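PDB 2BAS: YkuI protein from Bacillus subtilis, which binds the second messenger cyclic di-GMP and, through its EAL domain, probably acts as a cyclic di-GMP-specific phosphodiesterase. Local coordinates for residues Y300-Q305 and E327-C332; Y393-T398 and F416-Y421. All coordinates share one frame; numbering follows the deposited sequence.

Interaction 1 (Y300-Q305 and E327-C332)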
ATOM      1  N   TYR A 300      -6.930  12.836 -26.133  1.00 64.09           N
ATOM      2  CA  TYR A 300      -6.948  11.763 -27.113  1.00 64.41           C
ATOM      3  C   TYR A 300      -7.183  12.292 -28.524  1.00 64.20           C
ATOM      4  O   TYR A 300      -6.569  11.810 -29.477  1.00 64.96           O
ATOM      5  CB  TYR A 300      -8.008  10.700 -26.763  1.00 64.94           C
ATOM      6  CG  TYR A 300      -8.227   9.671 -27.854  1.00 64.16           C
ATOM      7  CD1 TYR A 300      -7.261   8.704 -28.128  1.00 65.29           C
ATOM      8  CD2 TYR A 300      -9.393   9.667 -28.619  1.00 61.61           C
ATOM      9  CE1 TYR A 300      -7.451   7.751 -29.143  1.00 62.71           C
ATOM     10  CE2 TYR A 300      -9.591   8.722 -29.626  1.00 59.30           C
ATOM     11  CZ  TYR A 300      -8.609   7.773 -29.884  1.00 62.25           C
ATOM     12  OH  TYR A 300      -8.778   6.832 -30.875  1.00 68.05           O
ATOM     13  N   LYS A 301      -8.072  13.271 -28.656  1.00 63.34           N
ATOM     14  CA  LYS A 301      -8.398  13.826 -29.972  1.00 63.91           C
ATOM     15  C   LYS A 301      -7.190  14.544 -30.565  1.00 64.15           C
ATOM     16  O   LYS A 301      -6.898  14.387 -31.758  1.00 63.91           O
ATOM     17  CB  LYS A 301      -9.616  14.755 -29.928  1.00 62.12           C
ATOM     18  CG  LYS A 301     -10.852  14.132 -29.312  1.00 64.30           C
ATOM     19  CD  LYS A 301     -12.145  14.731 -29.876  1.00 69.35           C
ATOM     20  CE  LYS A 301     -13.288  14.690 -28.853  1.00 71.03           C
ATOM     21  NZ  LYS A 301     -13.346  13.423 -28.059  1.00 73.75           N
ATOM     22  N   ARG A 302      -6.484  15.304 -29.724  1.00 63.13           N
ATOM     23  CA  ARG A 302      -5.296  16.033 -30.158  1.00 64.11           C
ATOM     24  C   ARG A 302      -4.237  15.066 -30.693  1.00 64.76           C
ATOM     25  O   ARG A 302      -3.716  15.250 -31.800  1.00 66.72           O
ATOM     26  CB  ARG A 302      -4.738  16.914 -29.031  1.00 63.36           C
ATOM     27  CG  ARG A 302      -3.483  17.688 -29.386  1.00 64.26           C
ATOM     28  CD  ARG A 302      -3.809  18.952 -30.145  1.00 72.63           C
ATOM     29  NE  ARG A 302      -2.633  19.549 -30.782  1.00 79.18           N
ATOM     30  CZ  ARG A 302      -2.207  19.253 -32.013  1.00 80.80           C
ATOM     31  NH1 ARG A 302      -2.847  18.349 -32.758  1.00 80.67           N
ATOM     32  NH2 ARG A 302      -1.131  19.859 -32.500  1.00 75.38           N
ATOM     33  N   VAL A 303      -3.955  14.020 -29.926  1.00 64.81           N
ATOM     34  CA  VAL A 303      -2.965  13.018 -30.310  1.00 64.12           C
ATOM     35  C   VAL A 303      -3.382  12.224 -31.556  1.00 64.44           C
ATOM     36  O   VAL A 303      -2.551  11.964 -32.424  1.00 66.41           O
ATOM     37  CB  VAL A 303      -2.612  12.105 -29.112  1.00 65.55           C
ATOM     38  CG1 VAL A 303      -1.778  10.880 -29.538  1.00 60.55           C
ATOM     39  CG2 VAL A 303      -1.882  12.931 -28.023  1.00 64.51           C
ATOM     40  N   HIS A 304      -4.658  11.863 -31.658  1.00 63.45           N
ATOM     41  CA  HIS A 304      -5.167  11.142 -32.822  1.00 61.75           C
ATOM     42  C   HIS A 304      -4.962  11.959 -34.121  1.00 62.42           C
ATOM     43  O   HIS A 304      -4.532  11.408 -35.145  1.00 61.90           O
ATOM     44  CB  HIS A 304      -6.640  10.777 -32.606  1.00 62.72           C
ATOM     45  CG  HIS A 304      -7.206   9.865 -33.648  1.00 61.95           C
ATOM     46  ND1 HIS A 304      -6.893   8.522 -33.713  1.00 62.68           N
ATOM     47  CD2 HIS A 304      -8.070  10.099 -34.663  1.00 64.18           C
ATOM     48  CE1 HIS A 304      -7.538   7.971 -34.727  1.00 60.98           C
ATOM     49  NE2 HIS A 304      -8.264   8.904 -35.317  1.00 60.47           N
ATOM     50  N   GLN A 305      -5.259  13.260 -34.082  1.00 61.48           N
ATOM     51  CA  GLN A 305      -4.988  14.136 -35.228  1.00 61.89           C
ATOM     52  C   GLN A 305      -3.510  14.124 -35.581  1.00 61.70           C
ATOM     53  O   GLN A 305      -3.150  13.887 -36.727  1.00 62.54           O
ATOM     54  CB  GLN A 305      -5.366  15.570 -34.929  1.00 62.49           C
ATOM     55  CG  GLN A 305      -6.826  15.856 -34.929  1.00 67.30           C
ATOM     56  CD  GLN A 305      -7.095  17.334 -34.740  1.00 70.59           C
ATOM     57  OE1 GLN A 305      -7.689  17.981 -35.606  1.00 68.99           O
ATOM     58  NE2 GLN A 305      -6.636  17.885 -33.610  1.00 71.74           N
ATOM     59  N   GLU A 327       7.783  17.492 -31.414  1.00 60.67           N
ATOM     60  CA  GLU A 327       7.694  18.891 -31.806  1.00 61.94           C
ATOM     61  C   GLU A 327       6.257  19.365 -31.976  1.00 62.15           C
ATOM     62  O   GLU A 327       5.930  20.498 -31.624  1.00 63.46           O
ATOM     63  CB  GLU A 327       8.511  19.150 -33.078  1.00 62.59           C
ATOM     64  CG  GLU A 327      10.032  19.050 -32.876  1.00 66.91           C
ATOM     65  CD  GLU A 327      10.625  20.190 -32.030  1.00 74.35           C
ATOM     66  OE1 GLU A 327       9.871  20.965 -31.386  1.00 75.39           O
ATOM     67  OE2 GLU A 327      11.866  20.307 -32.004  1.00 76.52           O
ATOM     68  N   GLU A 328       5.401  18.499 -32.509  1.00 63.30           N
ATOM     69  CA  GLU A 328       3.979  18.802 -32.648  1.00 64.60           C
ATOM     70  C   GLU A 328       3.312  18.926 -31.271  1.00 64.84           C
ATOM     71  O   GLU A 328       2.450  19.781 -31.066  1.00 64.54           O
ATOM     72  CB  GLU A 328       3.285  17.719 -33.478  1.00 66.00           C
ATOM     73  CG  GLU A 328       1.823  18.003 -33.797  1.00 68.49           C
ATOM     74  CD  GLU A 328       1.639  19.232 -34.664  1.00 72.80           C
ATOM     75  OE1 GLU A 328       0.898  20.139 -34.239  1.00 76.37           O
ATOM     76  OE2 GLU A 328       2.246  19.302 -35.759  1.00 73.22           O
ATOM     77  N   LEU A 329       3.722  18.073 -30.336  1.00 63.56           N
ATOM     78  CA  LEU A 329       3.190  18.107 -28.977  1.00 63.87           C
ATOM     79  C   LEU A 329       4.135  18.792 -27.976  1.00 64.36           C
ATOM     80  O   LEU A 329       4.011  18.605 -26.759  1.00 65.01           O
ATOM     81  CB  LEU A 329       2.842  16.680 -28.506  1.00 63.51           C
ATOM     82  CG  LEU A 329       1.745  15.902 -29.248  1.00 60.17           C
ATOM     83  CD1 LEU A 329       1.434  14.634 -28.511  1.00 62.04           C
ATOM     84  CD2 LEU A 329       0.465  16.703 -29.435  1.00 53.08           C
ATOM     85  N   THR A 330       5.049  19.617 -28.481  1.00 64.35           N
ATOM     86  CA  THR A 330       6.098  20.210 -27.634  1.00 64.27           C
ATOM     87  C   THR A 330       5.633  20.837 -26.316  1.00 63.76           C
ATOM     88  O   THR A 330       6.334  20.739 -25.301  1.00 62.76           O
ATOM     89  CB  THR A 330       6.994  21.212 -28.401  1.00 64.17           C
ATOM     90  OG1 THR A 330       8.094  21.587 -27.564  1.00 67.70           O
ATOM     91  CG2 THR A 330       6.222  22.467 -28.811  1.00 60.07           C
ATOM     92  N   ASP A 331       4.450  21.450 -26.336  1.00 64.75           N
ATOM     93  CA  ASP A 331       3.931  22.182 -25.174  1.00 66.26           C
ATOM     94  C   ASP A 331       3.349  21.308 -24.049  1.00 67.15           C
ATOM     95  O   ASP A 331       3.217  21.775 -22.923  1.00 67.56           O
ATOM     96  CB  ASP A 331       2.949  23.280 -25.622  1.00 64.71           C
ATOM     97  CG  ASP A 331       3.667  24.479 -26.271  1.00 67.89           C
ATOM     98  OD1 ASP A 331       4.869  24.670 -25.984  1.00 65.92           O
ATOM     99  OD2 ASP A 331       3.043  25.241 -27.056  1.00 68.91           O
ATOM    100  N   CYS A 332       3.043  20.040 -24.335  1.00 67.60           N
ATOM    101  CA  CYS A 332       2.435  19.172 -23.320  1.00 67.60           C
ATOM    102  C   CYS A 332       3.141  17.852 -23.034  1.00 66.46           C
ATOM    103  O   CYS A 332       2.554  16.961 -22.425  1.00 68.19           O
ATOM    104  CB  CYS A 332       0.963  18.902 -23.650  1.00 68.83           C
ATOM    105  SG  CYS A 332       0.675  18.156 -25.264  1.00 71.16           S
TER
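Val-303, within the long helix 271-311, and Leu-329, the first residue to leave helical geometry at the end of helix 318-328, bring the two backbones closest, with 8.1 Å between Val-303 CA and Leu-329 CA. The apolar part of the contact is made by branch ends: Val-303 CG2 meets Leu-329 CD1 at 3.8 Å, the two side chains crossing at about a right angle. The other methyl, Leu-329 CD2, lies 4.1 Å from Arg-302 CG and also sits over one face of the guanidinium. Arg-302 starts out extended, with CG anti to the backbone N (chi1 179°), and then bends at its second torsion. That bend delivers NH2 to Glu-328 OE1 at 2.7 Å, where a salt bridge forms at the guanidinium edge. Its hydrogen bond is weak, the N-H...O angle being 127°, and the carboxylate plane is turned 72° from that of the guanidinium. With an alanine here, the Glu-328 carboxylate would probably lose this charged mate and Leu-329 CD2 the aliphatic chain it lies against. The charged pair lies on the more exposed side of the contact, whereas Val-303 and Leu-329 are buried. Both of these reach Ile-417 of strand 413-419, and Val-303 also packs on Tyr-407 of strand 401-409, so the long helix and the end of helix 318-328 both pack on the antiparallel sheet.

Interaction 2 (Y393-T398 and F416-Y421)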
ATOM      1  N   TYR A 393       1.792   9.752 -10.764  1.00 59.91           N
ATOM      2  CA  TYR A 393       2.891   9.003 -10.186  1.00 60.38           C
ATOM      3  C   TYR A 393       4.212   9.753 -10.380  1.00 60.61           C
ATOM      4  O   TYR A 393       4.296  10.690 -11.172  1.00 61.58           O
ATOM      5  CB  TYR A 393       2.930   7.607 -10.777  1.00 60.72           C
ATOM      6  CG  TYR A 393       3.456   7.534 -12.185  1.00 60.01           C
ATOM      7  CD1 TYR A 393       4.792   7.186 -12.428  1.00 59.28           C
ATOM      8  CD2 TYR A 393       2.626   7.781 -13.272  1.00 55.38           C
ATOM      9  CE1 TYR A 393       5.292   7.101 -13.724  1.00 63.28           C
ATOM     10  CE2 TYR A 393       3.117   7.685 -14.585  1.00 64.27           C
ATOM     11  CZ  TYR A 393       4.453   7.348 -14.793  1.00 65.04           C
ATOM     12  OH  TYR A 393       4.961   7.268 -16.066  1.00 70.37           O
ATOM     13  N   SER A 394       5.247   9.344  -9.660  1.00 62.22           N
ATOM     14  CA  SER A 394       6.518  10.081  -9.676  1.00 63.54           C
ATOM     15  C   SER A 394       7.508   9.587 -10.754  1.00 65.21           C
ATOM     16  O   SER A 394       7.851   8.401 -10.798  1.00 65.48           O
ATOM     17  CB  SER A 394       7.136  10.015  -8.290  1.00 60.29           C
ATOM     18  OG  SER A 394       8.355  10.718  -8.253  1.00 64.54           O
ATOM     19  N   ASP A 395       7.961  10.486 -11.626  1.00 66.12           N
ATOM     20  CA  ASP A 395       8.906  10.086 -12.685  1.00 67.80           C
ATOM     21  C   ASP A 395      10.265   9.754 -12.082  1.00 68.86           C
ATOM     22  O   ASP A 395      10.855  10.588 -11.399  1.00 69.46           O
ATOM     23  CB  ASP A 395       9.069  11.192 -13.721  1.00 66.50           C
ATOM     24  CG  ASP A 395      10.016  10.807 -14.841  1.00 67.05           C
ATOM     25  OD1 ASP A 395      11.164  11.269 -14.798  1.00 62.01           O
ATOM     26  OD2 ASP A 395       9.629  10.037 -15.749  1.00 66.78           O
ATOM     27  N   LEU A 396      10.769   8.549 -12.338  1.00 71.54           N
ATOM     28  CA  LEU A 396      12.030   8.105 -11.712  1.00 73.97           C
ATOM     29  C   LEU A 396      13.266   8.916 -12.075  1.00 74.78           C
ATOM     30  O   LEU A 396      14.160   9.086 -11.241  1.00 74.27           O
ATOM     31  CB  LEU A 396      12.286   6.614 -11.924  1.00 74.62           C
ATOM     32  CG  LEU A 396      11.830   5.694 -10.785  1.00 76.38           C
ATOM     33  CD1 LEU A 396      12.253   4.258 -11.073  1.00 79.20           C
ATOM     34  CD2 LEU A 396      12.386   6.137  -9.428  1.00 76.74           C
ATOM     35  N   GLU A 397      13.304   9.433 -13.300  1.00 75.89           N
ATOM     36  CA  GLU A 397      14.452  10.218 -13.744  1.00 76.61           C
ATOM     37  C   GLU A 397      14.376  11.664 -13.280  1.00 75.01           C
ATOM     38  O   GLU A 397      15.298  12.145 -12.626  1.00 77.41           O
ATOM     39  CB  GLU A 397      14.645  10.131 -15.267  1.00 76.55           C
ATOM     40  CG  GLU A 397      15.010   8.723 -15.748  1.00 79.39           C
ATOM     41  CD  GLU A 397      15.047   8.567 -17.277  1.00 80.66           C
ATOM     42  OE1 GLU A 397      14.657   9.512 -18.008  1.00 85.18           O
ATOM     43  OE2 GLU A 397      15.475   7.481 -17.743  1.00 79.22           O
ATOM     44  N   THR A 398      13.282  12.351 -13.599  1.00 73.47           N
ATOM     45  CA  THR A 398      13.174  13.787 -13.314  1.00 72.26           C
ATOM     46  C   THR A 398      12.865  14.117 -11.853  1.00 71.96           C
ATOM     47  O   THR A 398      13.341  15.132 -11.328  1.00 74.81           O
ATOM     48  CB  THR A 398      12.191  14.525 -14.259  1.00 72.21           C
ATOM     49  OG1 THR A 398      10.844  14.136 -13.975  1.00 73.48           O
ATOM     50  CG2 THR A 398      12.511  14.224 -15.716  1.00 72.87           C
ATOM     51  N   PHE A 416       3.685   6.069 -25.955  1.00 59.53           N
ATOM     52  CA  PHE A 416       3.647   6.584 -24.608  1.00 59.52           C
ATOM     53  C   PHE A 416       4.149   8.013 -24.612  1.00 61.11           C
ATOM     54  O   PHE A 416       5.207   8.317 -25.189  1.00 62.45           O
ATOM     55  CB  PHE A 416       4.448   5.682 -23.683  1.00 59.31           C
ATOM     56  CG  PHE A 416       3.947   4.274 -23.658  1.00 60.99           C
ATOM     57  CD1 PHE A 416       4.425   3.333 -24.571  1.00 65.70           C
ATOM     58  CD2 PHE A 416       2.968   3.894 -22.754  1.00 59.54           C
ATOM     59  CE1 PHE A 416       3.946   2.041 -24.581  1.00 61.17           C
ATOM     60  CE2 PHE A 416       2.485   2.609 -22.745  1.00 58.95           C
ATOM     61  CZ  PHE A 416       2.972   1.676 -23.652  1.00 63.57           C
ATOM     62  N   ILE A 417       3.341   8.893 -24.024  1.00 61.61           N
ATOM     63  CA  ILE A 417       3.643  10.314 -23.931  1.00 61.33           C
ATOM     64  C   ILE A 417       3.576  10.726 -22.465  1.00 63.14           C
ATOM     65  O   ILE A 417       2.507  10.688 -21.864  1.00 65.10           O
ATOM     66  CB  ILE A 417       2.628  11.139 -24.709  1.00 59.94           C
ATOM     67  CG1 ILE A 417       2.597  10.719 -26.183  1.00 58.43           C
ATOM     68  CG2 ILE A 417       2.941  12.595 -24.571  1.00 58.48           C
ATOM     69  CD1 ILE A 417       1.394  11.264 -26.946  1.00 51.82           C
ATOM     70  N   ASP A 418       4.716  11.101 -21.892  1.00 64.24           N
ATOM     71  CA  ASP A 418       4.776  11.540 -20.491  1.00 65.01           C
ATOM     72  C   ASP A 418       4.520  13.033 -20.429  1.00 63.06           C
ATOM     73  O   ASP A 418       5.097  13.785 -21.206  1.00 64.60           O
ATOM     74  CB  ASP A 418       6.139  11.196 -19.869  1.00 65.46           C
ATOM     75  CG  ASP A 418       6.373   9.681 -19.744  1.00 69.67           C
ATOM     76  OD1 ASP A 418       5.388   8.898 -19.801  1.00 69.97           O
ATOM     77  OD2 ASP A 418       7.551   9.272 -19.585  1.00 69.30           O
ATOM     78  N   LEU A 419       3.659  13.471 -19.519  1.00 62.46           N
ATOM     79  CA  LEU A 419       3.352  14.907 -19.415  1.00 62.07           C
ATOM     80  C   LEU A 419       4.089  15.533 -18.227  1.00 61.36           C
ATOM     81  O   LEU A 419       4.110  14.960 -17.140  1.00 60.26           O
ATOM     82  CB  LEU A 419       1.840  15.166 -19.277  1.00 61.39           C
ATOM     83  CG  LEU A 419       0.749  14.370 -19.997  1.00 64.38           C
ATOM     84  CD1 LEU A 419      -0.467  15.253 -20.147  1.00 67.91           C
ATOM     85  CD2 LEU A 419       1.149  13.854 -21.353  1.00 66.08           C
ATOM     86  N   PRO A 420       4.683  16.723 -18.423  1.00 61.16           N
ATOM     87  CA  PRO A 420       5.436  17.330 -17.328  1.00 59.84           C
ATOM     88  C   PRO A 420       4.497  17.897 -16.285  1.00 59.04           C
ATOM     89  O   PRO A 420       3.337  18.159 -16.592  1.00 61.85           O
ATOM     90  CB  PRO A 420       6.207  18.455 -18.023  1.00 60.31           C
ATOM     91  CG  PRO A 420       5.367  18.839 -19.196  1.00 60.97           C
ATOM     92  CD  PRO A 420       4.665  17.572 -19.632  1.00 61.87           C
ATOM     93  N   TYR A 421       4.986  18.069 -15.062  1.00 58.61           N
ATOM     94  CA  TYR A 421       4.209  18.728 -14.000  1.00 59.59           C
ATOM     95  C   TYR A 421       3.820  20.158 -14.392  1.00 59.43           C
ATOM     96  O   TYR A 421       2.760  20.643 -13.993  1.00 59.35           O
ATOM     97  CB  TYR A 421       5.002  18.745 -12.670  1.00 60.78           C
ATOM     98  CG  TYR A 421       4.247  19.278 -11.454  1.00 57.01           C
ATOM     99  CD1 TYR A 421       4.412  20.582 -11.040  1.00 56.18           C
ATOM    100  CD2 TYR A 421       3.387  18.461 -10.722  1.00 60.60           C
ATOM    101  CE1 TYR A 421       3.728  21.074  -9.929  1.00 59.57           C
ATOM    102  CE2 TYR A 421       2.704  18.936  -9.608  1.00 54.83           C
ATOM    103  CZ  TYR A 421       2.873  20.228  -9.213  1.00 61.85           C
ATOM    104  OH  TYR A 421       2.192  20.708  -8.091  1.00 62.55           O
TER
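Asp-395 and Asp-418 face each other at one end of the six-stranded antiparallel sheet of the C-terminal, PAS-like domain, where strand 388-394 runs out into a turn and strand 413-419 nears its close. Strand 401-409 lies between these two strands, so no backbone bond joins the segments and the nearest CA atoms, those of Asp-395 and Asp-418, are 9.0 Å apart. What spans the gap is side chain. Tyr-393 has CG placed between its backbone N and carbonyl carbon (chi1 75°), which brings the ring's hydroxyl end nearer to Asp-418; its OH stops 4.1 Å from Asp-418 OD1, and ring and carboxylate planes stand 86° apart. The pair does not bond directly. Thr-404 OG1 of the intervening strand is hydrogen-bonded to both oxygens, and Arg-371 also reaches the tyrosine OH. The carboxylates approach to 4.4 Å between Asp-395 OD2 and Asp-418 OD2, and both of these oxygens form salt bridges to Arg-335 NH2; Glu-397 also bridges to Arg-335. The other oxygen of Asp-395 organises its own turn as an Asx motif: Thr-398 N donates to Asp-395 OD1 over 2.7 Å and almost straight (173°), nearly along the acceptor's C-O axis, while Thr-398 OG1 donates to Asp-395 OD1 at 3.0 Å from above the carboxylate plane. From the second subunit, Arg-224 makes a cation-pi contact with the Tyr-393 ring. Chemically, the contact is a buried polar cluster held by shared partners: Arg-335 probably offsets part of the negative charge and favours the ionised form of both aspartates, and Asp-395 ties its turn through OD1 while OD2 meets Arg-335.

How the interactions relate
From the N terminus, the chain passes along helix 271-311, turns back through helix 318-328, and interaction 1 closes this helical hairpin before the first strand of the sheet, 335-340, begins. Interaction 2 follows in series: its loop opens at the end of strand 388-394, takes in strand 401-409 and closes on 413-419. The loops neither overlap nor cross, yet the contacts, with centres about 16 Å apart, touch. They meet at Ile-417, and Cys-332 O packs on Leu-419 and Pro-420. Strand 413-419 therefore joins the helices of interaction 1 to the polar cluster of interaction 2.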